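Local coordinates for protein glutamine synthetase (Helicobacter pylori, PDB 5ZLI) that belongs to the glutamine synthetase family, as a twelve-subunit enzyme of the I-beta class whose chain joins a beta-grasp domain to a catalytic domain, at residues E9-E14 against T78-R83; V27-S32 against V97-Y102; I41-G46 against E55-D60; R83-P88 against V245-Y250. All blocks are in the same frame, centred on the assembly; numbering follows the deposited sequence.

Contact 1: residues E9-E14 against T78-R83; sequences ESKIKE and TPDLVR
Leu81 pushes its CD1 methyl up against the first turns of helix 9-20, where it overlaps Ile12: CD1 lies 3.8 Å from Ile12 CG1, and the same methyl brushes the backbone at Lys11 O, 4.0 Å away. The two side chains meet at a slant, and CD1 is the leucine branch that touches. Around this apolar spot the axis of segment 9-14 crosses strand 78-81 almost at a right angle, 80°, with 9.4 Å between axes. Lys11 reaches out beside it. A bend at its third torsion (chi3 -58°) brings NZ to 3.9 Å from Val82 CG1 and into a long salt bridge with Asp80, NZ to OD1 4.0 Å. That carboxylate is held more firmly elsewhere, since its OD2 bridges to Arg115 and Lys119. Leu81 is the centre of an inverse gamma turn, with a weak bond from Val82 N to Asp80 O, and the chain turns a corner at Val82 and Arg83, between strands 74-81 and 84-87 of the beta-grasp sheet. Leu81 also packs on Val97. No hydrogen bond crosses between the segments, so here the helix meets the strand through the Ile12-Leu81 packing and the amine end of Lys11.

Contact 2: residues V27-S32 against V97-Y102; sequences VDFRFS and VFCDVY
Val97 O is met twice by the strand beside it: Arg30 N gives it a hydrogen bond of 2.8 Å, and Phe29 CA offers a CA-H contact at 3.4 Å. The same Val97 donates its N-H to Asp28 O at 3.0 Å, completing a parallel ladder that pairs Phe29 with Val97 and Arg30 with Phe98. The strands are strongly twisted, their axes 47° apart. Such a parallel pairing of the first strand with a late one is the centre of a beta-grasp sheet. On the face carrying Phe29 and Val97, the two side chains lie alongside each other, pointing the same way; Val27 CG1 touches Val97 CG1 at 3.5 Å. Cys99 SG, turned back beside its own backbone N (chi1 -60°), approaches the Phe29 ring obliquely, 5.0 Å from the centroid, and sits 3.6 Å from Phe29 CB. The other face holds Phe98 and Arg30. Here the guanidinium grips Asp28 OD2 side-on with NE (2.8 Å) and NH2, the oxygen lying in its plane, while Asp28 OD1 has His40. Trp38 meets both Arg30, as a cation-pi partner, and the Phe98 ring. One face is thus apolar, while the other buries an arginine whose charge Asp28 and Asp87 of strand 84-87 probably balance.

Contact 3: residues I41-G46 against E55-D60; sequences IAYSFG and EGIPFD
Tyr43 presents its ring edge to Ile57: CE1 is 3.7 Å from Ile57 CG2, which lies near the ring plane, and equally close to CG1, so the edge rests against both branches. Its first torsion (chi1 -95°) falls away from the usual staggered positions, and the ring is turned square across its stem (chi2 90°). The isoleucine is turned to match, with CG2 anti to the backbone N and CG1 beside it (chi1 -77°). The side chains slide past each other in opposite directions, which carries the hydroxyl beyond Ile57 to Pro58, whose ring crosses the tyrosine at about a right angle; OH and Pro58 CD are 3.8 Å apart. Ile41, two residues earlier on the same side of its strand, is fully stretched, and this brings its CD1 to 4.1 Å from Ile57 CG2, which both Tyr43 and Ile41 thus touch. Strands 41-44 and 57-60 are not ladder partners: their axes stay 10.2 Å apart. The sheet curls so that side chains of both face each other, and Phe29 and Pro79 also touch Ile57. Ala42 and Tyr43 pair antiparallel with a strand of a second subunit. No hydrogen bond forms between the segments, so apolar contact is what joins them, at an edge where the sheet runs on into that subunit.

Contact 4: residues R83-P88 against V245-Y250; sequences RYFIDP and VQKLKY
This is strand-on-helix packing at the seam between domains: strand 84-87 of the beta-grasp sheet lies against helix 238-258 of the catalytic part, the axes of strand 84-87 and segment 245-250 only 10° from parallel and 11.8 Å apart. Lys247, extended beyond CG, runs across one face of the Phe85 ring in a CH-pi contact, CD standing over the face 4.1 Å from the centroid, offset toward the rim. Its ammonium then reaches the corner before the strand and donates to Arg83 O (NZ to O 2.7 Å, tilted 28° from the carbonyl plane). Val213 O takes a second bond from NZ, so two backbone carbonyls hold this buried amine. The beta-grasp and catalytic domains of glutamine synthetase are thus stitched together by aliphatic, aromatic and polar links. Further along, Tyr250 OH donates to Asp87 OD2, which comes in at the ring edge with carboxylate and ring planes 63° apart; the modelled separation is implausibly short and doubtful. Arg30 joins them, bridging to Asp87 OD2 and lying against the Tyr250 ring as a cation-pi partner, while the Arg83 guanidinium pairs with Asp243. Met200 and Pro194 of a second subunit pack on Asp87 and Tyr250.

All four contacts reach one curled, mixed sheet, that of the beta-grasp domain. Contact 2 is its middle: strand 94-103 neighbours strand 74-81 of contact 1 and strand 84-87 of contact 4, and strand 26-32 neighbours strand 38-44 of contact 3. The centres of contacts 2 and 3 are about 9 Å apart, and those of contacts 1 and 4 lie about 12 Å from contact 2; contacts 3 and 4 do not touch, with centres about 18 Å apart. Along the chain contact 3 is nested inside contacts 1 and 2, while contact 4 follows contact 1, sharing Arg83, and spans to the catalytic domain. The sheet thus links the N-terminal helix, the catalytic part and, through contacts 2 to 4, a second subunit.

Contact 1: residues E9-E14 against T78-R83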
loop_
_atom_site.group_PDB
_atom_site.type_symbol
_atom_site.label_atom_id
_atom_site.label_comp_id
_atom_site.label_asym_id
_atom_site.label_seq_id
_atom_site.Cartn_x
_atom_site.Cartn_y
_atom_site.Cartn_z
ATOM N N GLU B 9 -13.765 40.789 54.135
ATOM C CA GLU B 9 -12.456 41.260 53.729
ATOM C C GLU B 9 -11.355 40.833 54.675
ATOM O O GLU B 9 -10.192 41.182 54.450
ATOM C CB GLU B 9 -12.510 42.774 53.613
ATOM C CG GLU B 9 -13.786 43.250 52.938
ATOM C CD GLU B 9 -13.497 44.161 51.762
ATOM O OE1 GLU B 9 -14.210 44.069 50.746
ATOM O OE2 GLU B 9 -12.540 44.964 51.844
ATOM N N SER B 10 -11.689 40.132 55.753
ATOM C CA SER B 10 -10.672 39.367 56.460
ATOM C C SER B 10 -10.153 38.258 55.553
ATOM O O SER B 10 -8.951 37.973 55.512
ATOM C CB SER B 10 -11.258 38.792 57.760
ATOM O OG SER B 10 -12.033 39.745 58.487
ATOM N N LYS B 11 -11.054 37.669 54.771
ATOM C CA LYS B 11 -10.746 36.541 53.907
ATOM C C LYS B 11 -10.261 36.960 52.522
ATOM O O LYS B 11 -9.542 36.200 51.872
ATOM C CB LYS B 11 -11.990 35.643 53.801
ATOM C CG LYS B 11 -12.506 35.088 55.169
ATOM C CD LYS B 11 -13.450 33.892 54.984
ATOM C CE LYS B 11 -14.657 34.270 54.099
ATOM N NZ LYS B 11 -15.305 33.171 53.303
ATOM N N ILE B 12 -10.615 38.158 52.068
ATOM C CA ILE B 12 -10.128 38.651 50.786
ATOM C C ILE B 12 -8.662 39.036 50.897
ATOM O O ILE B 12 -7.861 38.768 49.991
ATOM C CB ILE B 12 -10.995 39.838 50.323
ATOM C CG1 ILE B 12 -12.389 39.339 49.911
ATOM C CG2 ILE B 12 -10.292 40.625 49.196
ATOM C CD1 ILE B 12 -13.374 40.433 49.480
ATOM N N LYS B 13 -8.288 39.669 52.004
ATOM C CA LYS B 13 -6.890 40.029 52.213
ATOM C C LYS B 13 -5.992 38.801 52.129
ATOM O O LYS B 13 -5.083 38.728 51.290
ATOM C CB LYS B 13 -6.720 40.735 53.564
ATOM C CG LYS B 13 -5.274 41.092 53.890
ATOM C CD LYS B 13 -5.151 42.356 54.723
ATOM C CE LYS B 13 -3.689 42.800 54.814
ATOM N NZ LYS B 13 -2.930 42.038 55.838
ATOM N N GLU B 14 -6.244 37.816 52.990
ATOM C CA GLU B 14 -5.335 36.689 53.090
ATOM C C GLU B 14 -5.308 35.911 51.798
ATOM O O GLU B 14 -4.302 35.269 51.470
ATOM C CB GLU B 14 -5.748 35.786 54.237
ATOM C CG GLU B 14 -7.137 35.215 54.090
ATOM C CD GLU B 14 -7.426 34.222 55.183
ATOM O OE1 GLU B 14 -7.445 33.016 54.879
ATOM O OE2 GLU B 14 -7.592 34.640 56.353
ATOM N N THR B 78 -20.104 35.589 41.924
ATOM C CA THR B 78 -19.706 35.948 43.268
ATOM C C THR B 78 -18.705 34.928 43.774
ATOM O O THR B 78 -19.084 33.773 44.037
ATOM C CB THR B 78 -20.884 36.026 44.228
ATOM O OG1 THR B 78 -22.047 36.499 43.535
ATOM C CG2 THR B 78 -20.488 36.961 45.397
ATOM N N PRO B 79 -17.431 35.286 43.883
ATOM C CA PRO B 79 -16.443 34.317 44.355
ATOM C C PRO B 79 -16.664 33.991 45.823
ATOM O O PRO B 79 -17.003 34.863 46.624
ATOM C CB PRO B 79 -15.108 35.035 44.126
ATOM C CG PRO B 79 -15.418 36.158 43.155
ATOM C CD PRO B 79 -16.812 36.565 43.484
ATOM N N ASP B 80 -16.539 32.706 46.159
ATOM C CA ASP B 80 -16.488 32.251 47.547
ATOM C C ASP B 80 -15.042 31.849 47.844
ATOM O O ASP B 80 -14.478 30.976 47.172
ATOM C CB ASP B 80 -17.476 31.108 47.809
ATOM C CG ASP B 80 -17.668 30.821 49.305
ATOM O OD1 ASP B 80 -16.994 31.467 50.140
ATOM O OD2 ASP B 80 -18.529 29.985 49.658
ATOM N N LEU B 81 -14.434 32.496 48.831
ATOM C CA LEU B 81 -13.018 32.262 49.064
ATOM C C LEU B 81 -12.826 31.159 50.095
ATOM O O LEU B 81 -12.181 31.327 51.125
ATOM C CB LEU B 81 -12.327 33.552 49.469
ATOM C CG LEU B 81 -12.341 34.488 48.262
ATOM C CD1 LEU B 81 -11.797 35.885 48.571
ATOM C CD2 LEU B 81 -11.595 33.835 47.125
ATOM N N VAL B 82 -13.393 29.995 49.766
ATOM C CA VAL B 82 -13.172 28.773 50.524
ATOM C C VAL B 82 -12.808 27.680 49.536
ATOM O O VAL B 82 -13.296 27.653 48.399
ATOM C CB VAL B 82 -14.390 28.344 51.372
ATOM C CG1 VAL B 82 -14.657 29.364 52.476
ATOM C CG2 VAL B 82 -15.611 28.136 50.485
ATOM N N ARG B 83 -11.937 26.777 49.985
ATOM C CA ARG B 83 -11.505 25.601 49.235
ATOM C C ARG B 83 -10.892 25.962 47.886
ATOM O O ARG B 83 -10.850 25.122 46.973
ATOM C CB ARG B 83 -12.651 24.602 49.065
ATOM C CG ARG B 83 -13.045 24.000 50.401
ATOM C CD ARG B 83 -14.175 23.022 50.264
ATOM N NE ARG B 83 -15.387 23.717 49.861
ATOM C CZ ARG B 83 -16.130 24.448 50.677
ATOM N NH1 ARG B 83 -15.790 24.605 51.960
ATOM N NH2 ARG B 83 -17.213 25.035 50.196
#

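Contact 2: residues V27-S32 against V97-Y102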
loop_
_atom_site.group_PDB
_atom_site.type_symbol
_atom_site.label_atom_id
_atom_site.label_comp_id
_atom_site.label_asym_id
_atom_site.label_seq_id
_atom_site.Cartn_x
_atom_site.Cartn_y
_atom_site.Cartn_z
ATOM N N VAL B 27 -6.336 33.921 37.912
ATOM C CA VAL B 27 -7.339 33.459 38.856
ATOM C C VAL B 27 -8.482 32.868 38.035
ATOM O O VAL B 27 -9.092 33.555 37.200
ATOM C CB VAL B 27 -7.815 34.593 39.783
ATOM C CG1 VAL B 27 -8.834 34.094 40.794
ATOM C CG2 VAL B 27 -6.651 35.204 40.522
ATOM N N ASP B 28 -8.791 31.605 38.301
ATOM C CA ASP B 28 -9.706 30.802 37.500
ATOM C C ASP B 28 -11.008 30.707 38.297
ATOM O O ASP B 28 -11.170 29.853 39.170
ATOM C CB ASP B 28 -9.090 29.416 37.208
ATOM C CG ASP B 28 -9.646 28.766 35.938
ATOM O OD1 ASP B 28 -10.191 29.504 35.079
ATOM O OD2 ASP B 28 -9.512 27.523 35.787
ATOM N N PHE B 29 -11.940 31.613 38.012
ATOM C CA PHE B 29 -13.207 31.617 38.727
ATOM C C PHE B 29 -14.056 30.509 38.151
ATOM O O PHE B 29 -14.396 30.550 36.966
ATOM C CB PHE B 29 -13.921 32.953 38.579
ATOM C CG PHE B 29 -13.125 34.104 39.060
ATOM C CD1 PHE B 29 -12.754 34.177 40.380
ATOM C CD2 PHE B 29 -12.778 35.132 38.219
ATOM C CE1 PHE B 29 -12.004 35.246 40.867
ATOM C CE2 PHE B 29 -12.040 36.211 38.693
ATOM C CZ PHE B 29 -11.645 36.267 40.020
ATOM N N ARG B 30 -14.449 29.554 38.979
ATOM C CA ARG B 30 -15.202 28.422 38.473
ATOM C C ARG B 30 -16.592 28.351 39.088
ATOM O O ARG B 30 -16.800 28.714 40.254
ATOM C CB ARG B 30 -14.443 27.153 38.696
ATOM C CG ARG B 30 -13.204 27.163 37.887
ATOM C CD ARG B 30 -12.690 25.781 37.659
ATOM N NE ARG B 30 -11.438 25.877 36.941
ATOM C CZ ARG B 30 -10.609 24.866 36.796
ATOM N NH1 ARG B 30 -10.928 23.706 37.347
ATOM N NH2 ARG B 30 -9.469 25.025 36.123
ATOM N N PHE B 31 -17.547 27.918 38.268
ATOM C CA PHE B 31 -18.950 27.937 38.637
ATOM C C PHE B 31 -19.655 26.844 37.858
ATOM O O PHE B 31 -19.204 26.442 36.788
ATOM C CB PHE B 31 -19.605 29.304 38.380
ATOM C CG PHE B 31 -19.607 29.733 36.932
ATOM C CD1 PHE B 31 -18.489 30.329 36.366
ATOM C CD2 PHE B 31 -20.737 29.555 36.134
ATOM C CE1 PHE B 31 -18.496 30.743 35.022
ATOM C CE2 PHE B 31 -20.749 29.969 34.770
ATOM C CZ PHE B 31 -19.638 30.562 34.220
ATOM N N SER B 32 -20.735 26.334 38.427
ATOM C CA SER B 32 -21.431 25.177 37.897
ATOM C C SER B 32 -22.782 25.619 37.368
ATOM O O SER B 32 -23.584 26.190 38.116
ATOM C CB SER B 32 -21.578 24.111 38.984
ATOM O OG SER B 32 -20.362 23.999 39.726
ATOM N N VAL B 97 -10.919 29.377 42.129
ATOM C CA VAL B 97 -11.768 29.868 43.200
ATOM C C VAL B 97 -13.213 29.658 42.785
ATOM O O VAL B 97 -13.560 29.846 41.614
ATOM C CB VAL B 97 -11.476 31.338 43.534
ATOM C CG1 VAL B 97 -11.308 32.095 42.261
ATOM C CG2 VAL B 97 -12.590 31.922 44.430
ATOM N N PHE B 98 -14.019 29.150 43.717
ATOM C CA PHE B 98 -15.427 28.889 43.470
ATOM C C PHE B 98 -16.238 30.180 43.393
ATOM O O PHE B 98 -15.819 31.238 43.860
ATOM C CB PHE B 98 -16.012 27.975 44.549
ATOM C CG PHE B 98 -15.549 26.546 44.472
ATOM C CD1 PHE B 98 -16.253 25.624 43.691
ATOM C CD2 PHE B 98 -14.440 26.103 45.198
ATOM C CE1 PHE B 98 -15.860 24.289 43.632
ATOM C CE2 PHE B 98 -14.027 24.760 45.137
ATOM C CZ PHE B 98 -14.743 23.861 44.354
ATOM N N CYS B 99 -17.402 30.081 42.745
ATOM C CA CYS B 99 -18.306 31.210 42.595
ATOM C C CYS B 99 -19.761 30.748 42.574
ATOM O O CYS B 99 -20.070 29.603 42.241
ATOM C CB CYS B 99 -17.979 32.007 41.328
ATOM S SG CYS B 99 -16.298 32.690 41.331
ATOM N N ASP B 100 -20.645 31.643 42.990
ATOM C CA ASP B 100 -22.076 31.549 42.735
ATOM C C ASP B 100 -22.508 32.677 41.818
ATOM O O ASP B 100 -21.821 33.688 41.677
ATOM C CB ASP B 100 -22.897 31.577 44.022
ATOM C CG ASP B 100 -22.612 30.377 44.915
ATOM O OD1 ASP B 100 -22.918 29.245 44.471
ATOM O OD2 ASP B 100 -22.088 30.559 46.049
ATOM N N VAL B 101 -23.641 32.479 41.181
ATOM C CA VAL B 101 -24.295 33.514 40.385
ATOM C C VAL B 101 -25.147 34.402 41.286
ATOM O O VAL B 101 -25.951 33.912 42.085
ATOM C CB VAL B 101 -25.161 32.865 39.295
ATOM C CG1 VAL B 101 -25.219 33.717 38.040
ATOM C CG2 VAL B 101 -24.582 31.512 38.966
ATOM N N TYR B 102 -24.978 35.711 41.164
ATOM C CA TYR B 102 -25.860 36.651 41.843
ATOM C C TYR B 102 -26.838 37.217 40.828
ATOM O O TYR B 102 -26.429 37.742 39.785
ATOM C CB TYR B 102 -25.107 37.795 42.507
ATOM C CG TYR B 102 -26.005 38.769 43.266
ATOM C CD1 TYR B 102 -26.301 38.572 44.612
ATOM C CD2 TYR B 102 -26.530 39.906 42.653
ATOM C CE1 TYR B 102 -27.108 39.473 45.331
ATOM C CE2 TYR B 102 -27.339 40.820 43.361
ATOM C CZ TYR B 102 -27.616 40.597 44.700
ATOM O OH TYR B 102 -28.405 41.496 45.396
#

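Contact 3: residues I41-G46 against E55-D60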
loop_
_atom_site.group_PDB
_atom_site.type_symbol
_atom_site.label_atom_id
_atom_site.label_comp_id
_atom_site.label_asym_id
_atom_site.label_seq_id
_atom_site.Cartn_x
_atom_site.Cartn_y
_atom_site.Cartn_z
ATOM N N ILE B 41 -13.505 31.144 33.943
ATOM C CA ILE B 41 -13.127 32.404 33.324
ATOM C C ILE B 41 -11.913 32.907 34.085
ATOM O O ILE B 41 -11.950 33.065 35.306
ATOM C CB ILE B 41 -14.287 33.419 33.334
ATOM C CG1 ILE B 41 -13.769 34.834 33.090
ATOM C CG2 ILE B 41 -15.058 33.333 34.588
ATOM C CD1 ILE B 41 -14.857 35.879 33.019
ATOM N N ALA B 42 -10.817 33.115 33.386
ATOM C CA ALA B 42 -9.563 33.421 34.041
ATOM C C ALA B 42 -9.321 34.917 33.960
ATOM O O ALA B 42 -9.569 35.542 32.926
ATOM C CB ALA B 42 -8.402 32.656 33.407
ATOM N N TYR B 43 -8.900 35.503 35.073
ATOM C CA TYR B 43 -8.492 36.901 35.106
ATOM C C TYR B 43 -6.991 36.960 35.290
ATOM O O TYR B 43 -6.429 36.220 36.100
ATOM C CB TYR B 43 -9.175 37.691 36.221
ATOM C CG TYR B 43 -10.434 38.445 35.815
ATOM C CD1 TYR B 43 -11.706 37.853 35.885
ATOM C CD2 TYR B 43 -10.353 39.772 35.392
ATOM C CE1 TYR B 43 -12.853 38.565 35.533
ATOM C CE2 TYR B 43 -11.491 40.483 35.032
ATOM C CZ TYR B 43 -12.735 39.878 35.107
ATOM O OH TYR B 43 -13.843 40.610 34.750
ATOM N N SER B 44 -6.349 37.796 34.494
ATOM C CA SER B 44 -4.947 38.077 34.693
ATOM C C SER B 44 -4.792 38.689 36.071
ATOM O O SER B 44 -5.363 39.754 36.345
ATOM C CB SER B 44 -4.478 39.049 33.596
ATOM O OG SER B 44 -3.065 39.244 33.548
ATOM N N PHE B 45 -4.098 37.989 36.973
ATOM C CA PHE B 45 -3.914 38.528 38.316
ATOM C C PHE B 45 -3.271 39.902 38.167
ATOM O O PHE B 45 -2.652 40.220 37.143
ATOM C CB PHE B 45 -3.041 37.609 39.176
ATOM C CG PHE B 45 -2.750 38.136 40.575
ATOM C CD1 PHE B 45 -3.687 38.026 41.587
ATOM C CD2 PHE B 45 -1.543 38.759 40.865
ATOM C CE1 PHE B 45 -3.414 38.503 42.867
ATOM C CE2 PHE B 45 -1.271 39.243 42.146
ATOM C CZ PHE B 45 -2.201 39.111 43.138
ATOM N N GLY B 46 -3.403 40.726 39.191
ATOM C CA GLY B 46 -2.841 42.046 39.112
ATOM C C GLY B 46 -3.824 43.013 38.507
ATOM O O GLY B 46 -3.751 44.213 38.762
ATOM N N GLU B 55 -18.185 43.048 44.707
ATOM C CA GLU B 55 -19.191 43.245 43.673
ATOM C C GLU B 55 -19.338 41.977 42.844
ATOM O O GLU B 55 -20.399 41.340 42.842
ATOM C CB GLU B 55 -18.845 44.462 42.801
ATOM C CG GLU B 55 -19.313 45.810 43.399
ATOM C CD GLU B 55 -19.224 47.008 42.430
ATOM O OE1 GLU B 55 -20.271 47.665 42.210
ATOM O OE2 GLU B 55 -18.128 47.292 41.881
ATOM N N GLY B 56 -18.248 41.530 42.230
ATOM C CA GLY B 56 -18.300 40.280 41.510
ATOM C C GLY B 56 -17.727 40.361 40.113
ATOM O O GLY B 56 -17.071 41.329 39.716
ATOM N N ILE B 57 -17.915 39.293 39.369
ATOM C CA ILE B 57 -17.384 39.196 38.024
ATOM C C ILE B 57 -18.551 39.123 37.047
ATOM O O ILE B 57 -19.432 38.273 37.203
ATOM C CB ILE B 57 -16.452 37.989 37.851
ATOM C CG1 ILE B 57 -15.086 38.291 38.465
ATOM C CG2 ILE B 57 -16.314 37.648 36.401
ATOM C CD1 ILE B 57 -15.043 38.156 39.945
ATOM N N PRO B 58 -18.628 40.028 36.068
ATOM C CA PRO B 58 -19.716 39.956 35.086
ATOM C C PRO B 58 -19.498 38.798 34.139
ATOM O O PRO B 58 -18.361 38.419 33.855
ATOM C CB PRO B 58 -19.602 41.282 34.325
ATOM C CG PRO B 58 -18.171 41.792 34.584
ATOM C CD PRO B 58 -17.546 40.951 35.657
ATOM N N PHE B 59 -20.591 38.247 33.627
ATOM C CA PHE B 59 -20.482 37.250 32.566
ATOM C C PHE B 59 -21.806 37.161 31.818
ATOM O O PHE B 59 -22.790 37.813 32.173
ATOM C CB PHE B 59 -20.058 35.882 33.101
ATOM C CG PHE B 59 -21.128 35.151 33.842
ATOM C CD1 PHE B 59 -21.545 35.576 35.082
ATOM C CD2 PHE B 59 -21.704 34.014 33.299
ATOM C CE1 PHE B 59 -22.524 34.888 35.763
ATOM C CE2 PHE B 59 -22.682 33.316 33.978
ATOM C CZ PHE B 59 -23.089 33.759 35.205
ATOM N N ASP B 60 -21.829 36.319 30.786
ATOM C CA ASP B 60 -22.972 36.192 29.879
ATOM C C ASP B 60 -23.792 34.958 30.242
ATOM O O ASP B 60 -23.500 33.849 29.808
ATOM C CB ASP B 60 -22.482 36.152 28.436
ATOM C CG ASP B 60 -23.599 35.882 27.438
ATOM O OD1 ASP B 60 -23.288 35.903 26.228
ATOM O OD2 ASP B 60 -24.774 35.688 27.838
#

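Contact 4: residues R83-P88 against V245-Y250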
loop_
_atom_site.group_PDB
_atom_site.type_symbol
_atom_site.label_atom_id
_atom_site.label_comp_id
_atom_site.label_asym_id
_atom_site.label_seq_id
_atom_site.Cartn_x
_atom_site.Cartn_y
_atom_site.Cartn_z
ATOM N N ARG B 83 -11.937 26.777 49.985
ATOM C CA ARG B 83 -11.505 25.601 49.235
ATOM C C ARG B 83 -10.892 25.962 47.886
ATOM O O ARG B 83 -10.850 25.122 46.973
ATOM C CB ARG B 83 -12.651 24.602 49.065
ATOM C CG ARG B 83 -13.045 24.000 50.401
ATOM C CD ARG B 83 -14.175 23.022 50.264
ATOM N NE ARG B 83 -15.387 23.717 49.861
ATOM C CZ ARG B 83 -16.130 24.448 50.677
ATOM N NH1 ARG B 83 -15.790 24.605 51.960
ATOM N NH2 ARG B 83 -17.213 25.035 50.196
ATOM N N TYR B 84 -10.411 27.196 47.735
ATOM C CA TYR B 84 -9.646 27.523 46.545
ATOM C C TYR B 84 -8.370 26.679 46.514
ATOM O O TYR B 84 -8.018 26.001 47.482
ATOM C CB TYR B 84 -9.347 29.030 46.460
ATOM C CG TYR B 84 -8.688 29.685 47.654
ATOM C CD1 TYR B 84 -7.342 29.508 47.911
ATOM C CD2 TYR B 84 -9.400 30.546 48.482
ATOM C CE1 TYR B 84 -6.723 30.124 48.980
ATOM C CE2 TYR B 84 -8.787 31.177 49.576
ATOM C CZ TYR B 84 -7.441 30.957 49.809
ATOM O OH TYR B 84 -6.784 31.551 50.853
ATOM N N PHE B 85 -7.736 26.628 45.352
ATOM C CA PHE B 85 -6.559 25.795 45.244
ATOM C C PHE B 85 -5.779 26.192 44.016
ATOM O O PHE B 85 -6.352 26.659 43.032
ATOM C CB PHE B 85 -6.954 24.334 45.165
ATOM C CG PHE B 85 -7.805 24.007 43.989
ATOM C CD1 PHE B 85 -9.164 24.325 43.979
ATOM C CD2 PHE B 85 -7.273 23.316 42.905
ATOM C CE1 PHE B 85 -9.987 23.996 42.871
ATOM C CE2 PHE B 85 -8.074 22.967 41.821
ATOM C CZ PHE B 85 -9.436 23.319 41.804
ATOM N N ILE B 86 -4.467 25.986 44.070
ATOM C CA ILE B 86 -3.659 26.186 42.874
ATOM C C ILE B 86 -3.875 25.033 41.905
ATOM O O ILE B 86 -3.680 23.861 42.257
ATOM C CB ILE B 86 -2.177 26.322 43.241
ATOM C CG1 ILE B 86 -1.940 27.650 43.964
ATOM C CG2 ILE B 86 -1.331 26.140 42.027
ATOM C CD1 ILE B 86 -0.471 27.924 44.348
ATOM N N ASP B 87 -4.236 25.359 40.670
ATOM C CA ASP B 87 -4.422 24.333 39.653
ATOM C C ASP B 87 -3.075 23.745 39.247
ATOM O O ASP B 87 -2.221 24.480 38.716
ATOM C CB ASP B 87 -5.162 24.949 38.473
ATOM C CG ASP B 87 -5.698 23.918 37.509
ATOM O OD1 ASP B 87 -5.421 22.727 37.704
ATOM O OD2 ASP B 87 -6.481 24.295 36.605
ATOM N N PRO B 88 -2.841 22.439 39.454
ATOM C CA PRO B 88 -1.524 21.869 39.112
ATOM C C PRO B 88 -1.293 21.762 37.625
ATOM O O PRO B 88 -0.137 21.826 37.188
ATOM C CB PRO B 88 -1.555 20.484 39.763
ATOM C CG PRO B 88 -2.985 20.128 39.765
ATOM C CD PRO B 88 -3.748 21.418 40.001
ATOM N N VAL B 245 -16.577 17.050 44.806
ATOM C CA VAL B 245 -16.934 16.239 43.655
ATOM C C VAL B 245 -16.535 16.951 42.369
ATOM O O VAL B 245 -15.906 16.348 41.493
ATOM C CB VAL B 245 -18.429 15.893 43.700
ATOM C CG1 VAL B 245 -18.926 15.351 42.349
ATOM C CG2 VAL B 245 -18.698 14.911 44.864
ATOM N N GLN B 246 -16.852 18.252 42.243
ATOM C CA GLN B 246 -16.391 19.006 41.067
ATOM C C GLN B 246 -14.870 18.932 40.901
ATOM O O GLN B 246 -14.373 18.684 39.800
ATOM C CB GLN B 246 -16.833 20.482 41.113
ATOM C CG GLN B 246 -18.330 20.757 40.984
ATOM C CD GLN B 246 -18.996 20.114 39.753
ATOM O OE1 GLN B 246 -19.255 18.912 39.748
ATOM N NE2 GLN B 246 -19.220 20.900 38.696
ATOM N N LYS B 247 -14.113 19.155 41.984
ATOM C CA LYS B 247 -12.649 19.060 41.916
ATOM C C LYS B 247 -12.203 17.661 41.483
ATOM O O LYS B 247 -11.397 17.518 40.559
ATOM C CB LYS B 247 -12.017 19.407 43.262
ATOM C CG LYS B 247 -12.122 20.839 43.751
ATOM C CD LYS B 247 -11.071 21.021 44.886
ATOM C CE LYS B 247 -11.300 22.263 45.736
ATOM N NZ LYS B 247 -10.268 22.455 46.767
ATOM N N LEU B 248 -12.663 16.625 42.201
ATOM C CA LEU B 248 -12.368 15.231 41.869
ATOM C C LEU B 248 -12.628 14.892 40.396
ATOM O O LEU B 248 -11.769 14.284 39.738
ATOM C CB LEU B 248 -13.183 14.313 42.791
ATOM C CG LEU B 248 -13.260 12.768 42.798
ATOM C CD1 LEU B 248 -14.132 12.148 41.708
ATOM C CD2 LEU B 248 -11.907 12.189 42.677
ATOM N N LYS B 249 -13.817 15.235 39.866
ATOM C CA LYS B 249 -14.099 14.962 38.449
ATOM C C LYS B 249 -13.056 15.611 37.536
ATOM O O LYS B 249 -12.482 14.961 36.659
ATOM C CB LYS B 249 -15.518 15.428 38.078
ATOM C CG LYS B 249 -16.681 14.506 38.557
ATOM C CD LYS B 249 -18.042 15.105 38.177
ATOM C CE LYS B 249 -19.231 14.333 38.807
ATOM N NZ LYS B 249 -20.604 14.975 38.613
ATOM N N TYR B 250 -12.756 16.876 37.781
ATOM C CA TYR B 250 -11.718 17.586 37.043
ATOM C C TYR B 250 -10.358 16.901 37.171
ATOM O O TYR B 250 -9.604 16.822 36.200
ATOM C CB TYR B 250 -11.665 19.015 37.585
ATOM C CG TYR B 250 -10.563 19.891 37.081
ATOM C CD1 TYR B 250 -10.433 20.189 35.733
ATOM C CD2 TYR B 250 -9.656 20.475 37.978
ATOM C CE1 TYR B 250 -9.413 21.030 35.272
ATOM C CE2 TYR B 250 -8.621 21.320 37.522
ATOM C CZ TYR B 250 -8.516 21.587 36.170
ATOM O OH TYR B 250 -7.521 22.405 35.718
#